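Local atomic coordinates of exopolygalacturonase (PDB entry 2UVF), a protein that hydrolyses pectic polygalacturonate from a chain end, probably in the bacterial periplasm, as a family 28 glycoside hydrolase with a parallel beta-helix. Residues F397-D402 against F431-G436; Q155-R160 against I180-P185; S82-N87 against N114-G119. One frame throughout, in Å; residues are numbered along the deposited sequence.

Interaction 1 (F397-D402 against F431-G436); sequences FFDTGD and FRMGHG. With NI (nickel (II) ion), chain K; ADA (alpha-D-galactopyranuronic acid), chain C.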
loop_
_atom_site.group_PDB
_atom_site.type_symbol
_atom_site.label_atom_id
_atom_site.label_comp_id
_atom_site.label_asym_id
_atom_site.label_seq_id
_atom_site.Cartn_x
_atom_site.Cartn_y
_atom_site.Cartn_z
ATOM N N PHE A 397 1.383 -1.319 9.094
ATOM C CA PHE A 397 0.822 -2.633 9.395
ATOM C C PHE A 397 -0.369 -2.853 8.440
ATOM O O PHE A 397 -1.225 -1.994 8.339
ATOM C CB PHE A 397 0.376 -2.699 10.868
ATOM C CG PHE A 397 -0.373 -3.971 11.250
ATOM C CD1 PHE A 397 0.297 -5.062 11.806
ATOM C CD2 PHE A 397 -1.759 -4.051 11.101
ATOM C CE1 PHE A 397 -0.391 -6.206 12.170
ATOM C CE2 PHE A 397 -2.452 -5.198 11.461
ATOM C CZ PHE A 397 -1.768 -6.272 11.995
ATOM N N PHE A 398 -0.401 -3.985 7.737
ATOM C CA PHE A 398 -1.507 -4.294 6.786
ATOM C C PHE A 398 -2.249 -5.553 7.220
ATOM O O PHE A 398 -1.647 -6.605 7.352
ATOM C CB PHE A 398 -1.019 -4.479 5.340
ATOM C CG PHE A 398 -0.547 -3.222 4.679
ATOM C CD1 PHE A 398 -1.434 -2.406 3.972
ATOM C CD2 PHE A 398 0.795 -2.856 4.734
ATOM C CE1 PHE A 398 -0.982 -1.226 3.351
ATOM C CE2 PHE A 398 1.246 -1.707 4.114
ATOM C CZ PHE A 398 0.358 -0.889 3.426
ATOM N N ASP A 399 -3.558 -5.414 7.451
ATOM C CA ASP A 399 -4.498 -6.536 7.613
ATOM C C ASP A 399 -5.789 -6.067 6.895
ATOM O O ASP A 399 -6.603 -5.313 7.452
ATOM C CB ASP A 399 -4.736 -6.831 9.112
ATOM C CG ASP A 399 -5.366 -8.174 9.355
ATOM O OD1 ASP A 399 -4.704 -9.192 9.073
ATOM O OD2 ASP A 399 -6.522 -8.220 9.859
ATOM N N THR A 400 -5.943 -6.475 5.640
ATOM C CA THR A 400 -6.848 -5.781 4.728
ATOM C C THR A 400 -7.868 -6.747 4.124
ATOM O O THR A 400 -7.649 -7.946 4.092
ATOM C CB THR A 400 -6.043 -5.044 3.612
ATOM O OG1 THR A 400 -5.245 -5.990 2.897
ATOM C CG2 THR A 400 -5.115 -3.976 4.191
ATOM N N GLY A 401 -8.986 -6.200 3.655
ATOM C CA GLY A 401 -10.028 -6.983 3.025
ATOM C C GLY A 401 -9.662 -7.388 1.616
ATOM O O GLY A 401 -10.200 -8.368 1.112
ATOM N N ASP A 402 -8.748 -6.644 0.996
ATOM C CA ASP A 402 -8.291 -6.933 -0.372
ATOM C C ASP A 402 -6.775 -6.793 -0.475
ATOM O O ASP A 402 -6.050 -7.123 0.484
ATOM C CB ASP A 402 -9.003 -6.013 -1.380
ATOM C CG ASP A 402 -9.213 -6.682 -2.724
ATOM O OD1 ASP A 402 -8.251 -6.722 -3.513
ATOM O OD2 ASP A 402 -10.331 -7.179 -2.985
ATOM N N PHE A 431 3.077 -7.102 6.504
ATOM C CA PHE A 431 1.833 -7.495 5.843
ATOM C C PHE A 431 1.270 -8.689 6.587
ATOM O O PHE A 431 1.980 -9.680 6.759
ATOM C CB PHE A 431 2.070 -7.845 4.364
ATOM C CG PHE A 431 2.707 -6.738 3.579
ATOM C CD1 PHE A 431 1.930 -5.843 2.859
ATOM C CD2 PHE A 431 4.097 -6.597 3.551
ATOM C CE1 PHE A 431 2.519 -4.799 2.129
ATOM C CE2 PHE A 431 4.701 -5.569 2.825
ATOM C CZ PHE A 431 3.913 -4.665 2.105
ATOM N N ARG A 432 0.053 -8.572 7.103
ATOM C CA ARG A 432 -0.637 -9.717 7.658
ATOM C C ARG A 432 -1.578 -10.242 6.571
ATOM O O ARG A 432 -1.128 -10.556 5.497
ATOM C CB ARG A 432 -1.351 -9.379 8.977
ATOM C CG ARG A 432 -1.604 -10.592 9.876
ATOM C CD ARG A 432 -2.158 -10.175 11.235
ATOM N NE ARG A 432 -2.644 -11.310 12.003
ATOM C CZ ARG A 432 -3.817 -11.912 11.808
ATOM N NH1 ARG A 432 -4.160 -12.952 12.568
ATOM N NH2 ARG A 432 -4.643 -11.493 10.842
ATOM N N MET A 433 -2.874 -10.319 6.830
ATOM C CA MET A 433 -3.801 -10.810 5.799
ATOM C C MET A 433 -4.063 -9.787 4.711
ATOM O O MET A 433 -3.918 -8.576 4.921
ATOM C CB MET A 433 -5.101 -11.389 6.405
ATOM C CG MET A 433 -4.782 -12.527 7.347
ATOM S SD MET A 433 -6.086 -13.555 7.924
ATOM C CE MET A 433 -6.802 -14.139 6.400
ATOM N N GLY A 434 -4.412 -10.295 3.532
ATOM C CA GLY A 434 -4.697 -9.455 2.373
ATOM C C GLY A 434 -4.471 -10.281 1.130
ATOM O O GLY A 434 -3.898 -11.350 1.211
ATOM N N HIS A 435 -4.909 -9.780 -0.018
ATOM C CA HIS A 435 -4.941 -10.567 -1.238
ATOM C C HIS A 435 -3.588 -10.573 -1.934
ATOM O O HIS A 435 -3.386 -11.305 -2.898
ATOM C CB HIS A 435 -6.017 -10.031 -2.201
ATOM C CG HIS A 435 -7.420 -10.297 -1.772
ATOM N ND1 HIS A 435 -7.769 -10.557 -0.461
ATOM C CD2 HIS A 435 -8.576 -10.314 -2.481
ATOM C CE1 HIS A 435 -9.076 -10.732 -0.385
ATOM N NE2 HIS A 435 -9.591 -10.572 -1.592
ATOM N N GLY A 436 -2.668 -9.739 -1.452
ATOM C CA GLY A 436 -1.327 -9.720 -1.993
ATOM C C GLY A 436 -0.595 -8.542 -1.407
ATOM O O GLY A 436 -1.139 -7.454 -1.340
HETATM NI NI NI K . -10.229 -10.409 1.523
HETATM C C1 ADA C . -9.412 -6.077 -6.304
HETATM C C2 ADA C . -9.861 -4.608 -6.164
HETATM C C3 ADA C . -10.983 -4.385 -7.203
HETATM C C4 ADA C . -10.285 -4.351 -8.574
HETATM C C5 ADA C . -9.676 -5.749 -8.783
HETATM C C6 ADA C . -8.880 -5.818 -10.107
HETATM O O1 ADA C . -10.503 -7.033 -6.163
HETATM O O2 ADA C . -10.249 -4.271 -4.852
HETATM O O3 ADA C . -11.804 -3.222 -6.930
HETATM O O4 ADA C . -9.181 -3.415 -8.490
HETATM O O5 ADA C . -8.818 -6.170 -7.635
HETATM O O6B ADA C . -7.684 -5.429 -10.095
HETATM O O6A ADA C . -9.469 -6.263 -11.125
HETATM O O HOH W 1 -7.554 -10.677 10.202
HETATM O O HOH W 2 -8.353 -10.221 3.032
HETATM O O HOH W 3 -10.517 -12.563 1.893
HETATM O O HOH W 4 -12.312 -10.509 0.138
#

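Interaction 2 (Q155-R160 against I180-P185); sequences QIVNVR and IDSCKP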
loop_
_atom_site.group_PDB
_atom_site.type_symbol
_atom_site.label_atom_id
_atom_site.label_comp_id
_atom_site.label_asym_id
_atom_site.label_seq_id
_atom_site.Cartn_x
_atom_site.Cartn_y
_atom_site.Cartn_z
ATOM N N GLN A 155 -0.794 27.009 12.802
ATOM C CA GLN A 155 -2.054 27.521 13.320
ATOM C C GLN A 155 -2.946 26.347 13.711
ATOM O O GLN A 155 -3.507 25.676 12.843
ATOM C CB GLN A 155 -2.770 28.375 12.267
ATOM C CG GLN A 155 -4.051 29.040 12.791
ATOM C CD GLN A 155 -5.167 29.175 11.751
ATOM O OE1 GLN A 155 -4.980 28.914 10.559
ATOM N NE2 GLN A 155 -6.350 29.580 12.217
ATOM N N ILE A 156 -3.076 26.097 15.010
ATOM C CA ILE A 156 -3.956 25.033 15.488
ATOM C C ILE A 156 -5.402 25.443 15.269
ATOM O O ILE A 156 -5.790 26.560 15.603
ATOM C CB ILE A 156 -3.717 24.688 16.988
ATOM C CG1 ILE A 156 -2.240 24.329 17.253
ATOM C CG2 ILE A 156 -4.681 23.582 17.463
ATOM C CD1 ILE A 156 -1.609 23.295 16.272
ATOM N N VAL A 157 -6.179 24.541 14.674
ATOM C CA VAL A 157 -7.616 24.730 14.482
ATOM C C VAL A 157 -8.302 23.487 15.033
ATOM O O VAL A 157 -8.098 22.384 14.528
ATOM C CB VAL A 157 -7.995 24.908 12.981
ATOM C CG1 VAL A 157 -9.493 25.084 12.819
ATOM C CG2 VAL A 157 -7.236 26.070 12.335
ATOM N N ASN A 158 -9.113 23.656 16.069
ATOM C CA ASN A 158 -9.789 22.529 16.699
ATOM C C ASN A 158 -11.234 22.476 16.206
ATOM O O ASN A 158 -11.925 23.488 16.222
ATOM C CB ASN A 158 -9.692 22.658 18.226
ATOM C CG ASN A 158 -10.379 21.518 18.975
ATOM O OD1 ASN A 158 -11.308 20.880 18.472
ATOM N ND2 ASN A 158 -9.931 21.278 20.205
ATOM N N VAL A 159 -11.679 21.307 15.743
ATOM C CA VAL A 159 -13.028 21.171 15.157
ATOM C C VAL A 159 -14.145 21.372 16.184
ATOM O O VAL A 159 -15.310 21.567 15.810
ATOM C CB VAL A 159 -13.255 19.816 14.372
ATOM C CG1 VAL A 159 -12.259 19.658 13.229
ATOM C CG2 VAL A 159 -13.243 18.598 15.305
ATOM N N ARG A 160 -13.787 21.311 17.468
ATOM C CA ARG A 160 -14.746 21.523 18.559
ATOM C C ARG A 160 -15.151 22.994 18.675
ATOM O O ARG A 160 -16.257 23.298 19.112
ATOM C CB ARG A 160 -14.204 21.001 19.890
ATOM C CG ARG A 160 -14.239 19.487 20.002
ATOM C CD ARG A 160 -13.961 19.011 21.414
ATOM N NE ARG A 160 -15.149 19.090 22.265
ATOM C CZ ARG A 160 -16.056 18.119 22.403
ATOM N NH1 ARG A 160 -15.928 16.967 21.748
ATOM N NH2 ARG A 160 -17.100 18.296 23.207
ATOM N N ILE A 180 -11.996 23.128 8.437
ATOM C CA ILE A 180 -11.085 23.051 7.279
ATOM C C ILE A 180 -11.192 24.308 6.414
ATOM O O ILE A 180 -10.182 24.801 5.908
ATOM C CB ILE A 180 -11.328 21.789 6.395
ATOM C CG1 ILE A 180 -11.109 20.497 7.195
ATOM C CG2 ILE A 180 -10.414 21.806 5.170
ATOM C CD1 ILE A 180 -11.830 19.283 6.621
ATOM N N ASP A 181 -12.413 24.816 6.242
ATOM C CA ASP A 181 -12.646 26.034 5.456
ATOM C C ASP A 181 -11.916 27.233 6.071
ATOM O O ASP A 181 -11.220 27.966 5.369
ATOM C CB ASP A 181 -14.146 26.327 5.314
ATOM C CG ASP A 181 -14.836 25.425 4.307
ATOM O OD1 ASP A 181 -14.173 24.949 3.358
ATOM O OD2 ASP A 181 -16.058 25.199 4.458
ATOM N N SER A 182 -12.053 27.395 7.387
ATOM C CA SER A 182 -11.420 28.494 8.126
ATOM C C SER A 182 -9.933 28.252 8.360
ATOM O O SER A 182 -9.426 28.497 9.460
ATOM C CB SER A 182 -12.122 28.702 9.472
ATOM O OG SER A 182 -11.558 27.879 10.482
ATOM N N CYS A 183 -9.237 27.786 7.326
ATOM C CA CYS A 183 -7.860 27.319 7.474
ATOM C C CYS A 183 -6.880 28.167 6.659
ATOM O O CYS A 183 -6.976 28.226 5.428
ATOM C CB CYS A 183 -7.766 25.845 7.051
ATOM S SG CYS A 183 -7.043 24.705 8.275
ATOM N N LYS A 184 -5.948 28.825 7.350
ATOM C CA LYS A 184 -4.829 29.510 6.704
ATOM C C LYS A 184 -3.825 28.463 6.210
ATOM O O LYS A 184 -3.772 27.370 6.776
ATOM C CB LYS A 184 -4.144 30.465 7.694
ATOM C CG LYS A 184 -4.799 31.840 7.824
ATOM C CD LYS A 184 -4.064 32.736 8.837
ATOM C CE LYS A 184 -4.644 32.600 10.254
ATOM N NZ LYS A 184 -4.374 33.796 11.109
ATOM N N PRO A 185 -3.052 28.768 5.139
ATOM C CA PRO A 185 -1.945 27.885 4.716
ATOM C C PRO A 185 -0.935 27.565 5.824
ATOM O O PRO A 185 -0.318 28.470 6.395
ATOM C CB PRO A 185 -1.282 28.676 3.577
ATOM C CG PRO A 185 -2.392 29.497 3.021
ATOM C CD PRO A 185 -3.206 29.909 4.216
#

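Interaction 3 (S82-N87 against N114-G119); sequences SDNNDN and NFTVIG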
loop_
_atom_site.group_PDB
_atom_site.type_symbol
_atom_site.label_atom_id
_atom_site.label_comp_id
_atom_site.label_asym_id
_atom_site.label_seq_id
_atom_site.Cartn_x
_atom_site.Cartn_y
_atom_site.Cartn_z
ATOM N N SER A 82 17.125 0.191 14.501
ATOM C CA SER A 82 16.356 -0.867 15.179
ATOM C C SER A 82 15.596 -0.392 16.421
ATOM O O SER A 82 14.386 -0.621 16.526
ATOM C CB SER A 82 17.273 -2.030 15.559
ATOM O OG SER A 82 18.313 -1.589 16.425
ATOM N N ASP A 83 16.303 0.252 17.357
ATOM C CA ASP A 83 15.706 0.756 18.607
ATOM C C ASP A 83 14.762 1.938 18.367
ATOM O O ASP A 83 13.762 2.108 19.066
ATOM C CB ASP A 83 16.793 1.158 19.635
ATOM C CG ASP A 83 17.861 0.061 19.858
ATOM O OD1 ASP A 83 17.508 -1.140 20.023
ATOM O OD2 ASP A 83 19.065 0.419 19.891
ATOM N N ASN A 84 15.097 2.765 17.385
ATOM C CA ASN A 84 14.212 3.842 16.973
ATOM C C ASN A 84 12.892 3.305 16.444
ATOM O O ASN A 84 11.820 3.688 16.917
ATOM C CB ASN A 84 14.865 4.711 15.921
ATOM C CG ASN A 84 14.029 5.923 15.584
ATOM O OD1 ASN A 84 13.299 5.944 14.577
ATOM N ND2 ASN A 84 14.129 6.940 16.419
ATOM N N ASN A 85 12.971 2.394 15.482
ATOM C CA ASN A 85 11.767 1.666 15.043
ATOM C C ASN A 85 10.950 0.996 16.177
ATOM O O ASN A 85 9.719 1.021 16.130
ATOM C CB ASN A 85 12.110 0.700 13.911
ATOM C CG ASN A 85 12.185 1.394 12.544
ATOM O OD1 ASN A 85 11.274 1.247 11.728
ATOM N ND2 ASN A 85 13.271 2.149 12.291
ATOM N N ASP A 86 11.604 0.446 17.212
ATOM C CA ASP A 86 10.859 -0.140 18.351
ATOM C C ASP A 86 9.933 0.895 19.006
ATOM O O ASP A 86 8.830 0.576 19.437
ATOM C CB ASP A 86 11.795 -0.745 19.430
ATOM C CG ASP A 86 12.551 -1.988 18.957
ATOM O OD1 ASP A 86 12.078 -2.690 18.043
ATOM O OD2 ASP A 86 13.632 -2.271 19.525
ATOM N N ASN A 87 10.401 2.137 19.067
ATOM C CA ASN A 87 9.657 3.268 19.641
ATOM C C ASN A 87 8.544 3.817 18.706
ATOM O O ASN A 87 7.395 4.003 19.139
ATOM C CB ASN A 87 10.686 4.360 20.024
ATOM C CG ASN A 87 10.081 5.554 20.768
ATOM O OD1 ASN A 87 8.872 5.635 21.010
ATOM N ND2 ASN A 87 10.952 6.509 21.135
ATOM N N ASN A 114 14.774 3.440 8.188
ATOM C CA ASN A 114 14.131 4.659 8.672
ATOM C C ASN A 114 14.499 4.941 10.120
ATOM O O ASN A 114 14.751 4.014 10.889
ATOM C CB ASN A 114 12.598 4.604 8.496
ATOM C CG ASN A 114 11.919 3.674 9.492
ATOM O OD1 ASN A 114 11.804 2.467 9.243
ATOM N ND2 ASN A 114 11.446 4.234 10.621
ATOM N N PHE A 115 14.526 6.221 10.476
ATOM C CA PHE A 115 14.819 6.675 11.838
ATOM C C PHE A 115 14.079 7.997 12.062
ATOM O O PHE A 115 14.281 8.952 11.322
ATOM C CB PHE A 115 16.344 6.847 12.012
ATOM C CG PHE A 115 16.782 7.313 13.389
ATOM C CD1 PHE A 115 17.251 6.405 14.329
ATOM C CD2 PHE A 115 16.782 8.664 13.724
ATOM C CE1 PHE A 115 17.671 6.828 15.595
ATOM C CE2 PHE A 115 17.204 9.092 14.986
ATOM C CZ PHE A 115 17.641 8.171 15.920
ATOM N N THR A 116 13.215 8.038 13.076
ATOM C CA THR A 116 12.441 9.250 13.411
ATOM C C THR A 116 13.097 10.138 14.497
ATOM O O THR A 116 13.181 9.751 15.670
ATOM C CB THR A 116 10.996 8.892 13.835
ATOM O OG1 THR A 116 10.418 8.047 12.849
ATOM C CG2 THR A 116 10.141 10.126 13.974
ATOM N N VAL A 117 13.535 11.336 14.102
ATOM C CA VAL A 117 14.161 12.272 15.043
ATOM C C VAL A 117 13.146 13.224 15.682
ATOM O O VAL A 117 12.642 14.126 15.003
ATOM C CB VAL A 117 15.256 13.126 14.367
ATOM C CG1 VAL A 117 16.058 13.883 15.423
ATOM C CG2 VAL A 117 16.185 12.276 13.486
ATOM N N ILE A 118 12.874 13.051 16.982
ATOM C CA ILE A 118 11.935 13.925 17.709
ATOM C C ILE A 118 12.612 14.902 18.698
ATOM O O ILE A 118 13.846 14.942 18.809
ATOM C CB ILE A 118 10.785 13.122 18.421
ATOM C CG1 ILE A 118 11.285 12.425 19.692
ATOM C CG2 ILE A 118 10.115 12.134 17.442
ATOM C CD1 ILE A 118 10.220 12.216 20.754
ATOM N N GLY A 119 11.794 15.691 19.401
ATOM C CA GLY A 119 12.273 16.593 20.452
ATOM C C GLY A 119 13.112 17.749 19.932
ATOM O O GLY A 119 14.048 18.190 20.597
HETATM O O HOH W 5 11.051 5.095 13.092
#

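Interaction 1 (F397-D402 against F431-G436)
Phe398 O takes the backbone N-H of Arg432 at 2.6 Å, continuing the parallel pairing beside the Phe398–Phe431 bridge. Two further backbone bonds extend it past the strand ends: Thr400 N to Met433 O (3.0 Å) and His435 N to Asp402 O (2.9 Å). Asp402 O also accepts from Thr400 OG1, the two donors approaching opposite faces of its carbonyl plane.

The charged part centres on Asp399 OD1, gripped twice. Arg432 NH2 makes a salt bridge to its syn side at 2.9 Å, with the oxygen in the guanidinium plane, while Met433 N reaches the anti side at 3.1 Å from the other face. Arg432 runs extended alongside the aspartate, and its NE goes on to Glu285.

The rings of Phe398 and Phe431 are nearly parallel (9°) but strongly offset, with little overlap, centroids 5.1 Å from each other. Asp402 CA sits over one face of His435 in a CH-pi contact, 3.7 Å from the ring centroid.

Strands 397-399 and 430-431 thus pair as neighbouring coils of the beta-helix. The loop after the first carries Gly401 O to nickel, shared with Asp376 and waters, and Asp402 to the glycan pocket, where its OD2 accepts from galacturonic acid O1 at 3.2 Å.

Strand 371-373 flanks 397-399, with His372 stacked on Phe398; Ile405 touches Phe398 and Phe431, and Leu290 of strand 289-293 packs on Phe397 and Arg432.

Interaction 2 (Q155-R160 against I180-P185)
Gln155 reaches Lys184 with its amide: OE1 accepts a weak hydrogen bond from Lys184 N at 3.4 Å, and the same oxygen lies 3.4 Å from Lys184 CB. The two side chains cross at about a right angle, with Lys184 CE 3.8 Å from Gln155 CD. A bend at chi2 (-146°) turns the glutamine amide toward that backbone N-H. Beside this polar pair, Val157 divides its branches: CG2 approaches Cys183 SG at 4.3 Å, while CG1 is 4.2 Å from Ser182 OG. Both distances indicate light van der Waals packing.

In the next shell, a disulfide ties Cys183 to Cys187, at the start of strand 187-191. That strand also holds the first segment, through backbone bonds of Gln155 and Val157 to Arg188 and of Val157 to Glu190. Ala179 of helix 173-181 and Phe162 pack against Val157, and Lys204 NZ binds Ile180 O near the helix end. Farther along, Asn158 OD1 accepts from Arg160 N at 2.7 Å, forming an Asx turn as the chain leaves the strand.

Along the chain, helix 173-181 lies between the parallel strands 156-158 and 187-191, consistent with the N-terminal helical cap of pectinase-type parallel beta-helices.

Interaction 3 (S82-N87 against N114-G119)
Asn84 sends its side-chain amide from the helix onto the edge of the strand, where it engages both backbone polar groups of Thr116. Its OD1 accepts from Thr116 N at 2.6 Å and its ND2 donates to Thr116 O at 3.1 Å. Each donor approaches from above the plane of the carbonyl it meets, although Thr116 O lies close to the plane of the asparagine amide. Asn84 OD1 also accepts from water 5 at 2.8 Å, which is 3.0 Å from Thr116 OG1 and so links that hydroxyl to the amide.

With CG placed anti to the backbone N (chi1 -174°), this amide is laid over one face of Phe115. The planes are 22° apart, and ND2 sits 3.6 Å above the ring near its centre; Asn84 CB comes to 3.3 Å from Phe115 CD1.

The next residue, Asn85, contributes less: its ND2 makes a weak bond to Asn114 O at 2.8 Å, its stronger partner being Ala81 O in its own helix.

On its other edge the strand bonds through Phe115 and Val117 to Leu55 and Ile53 of strand 53-58. The axes of the 82-87 and 114-117 segments approach to 7.5 Å, at 65°. Strand 114-117 is outermost in its three-stranded sheet of the fibronectin type III domain, and Asn84 there offers Thr116 one acceptor and one donor, much as the edge of a neighbouring strand could.

How the interactions relate
Interactions 1 and 3 are buried, whereas interaction 2 lies at the surface and buries the least area. Interactions 1 and 2 belong to the same parallel beta-helix, their centres about 34 Å apart: one deep beside the sugar and nickel sites, the other at the first strand of the coil. Interaction 3 sits in the fibronectin type III domain, its nearest atoms about 11 Å from interaction 1. The chemistry follows the location. Adjacent coils at 397-402/431-436 share backbone bonds, a salt bridge and offset rings; 155-160/180-185 relies on one weak bond and loose contacts; 82-87/114-119 joins helix to strand through a side-chain amide.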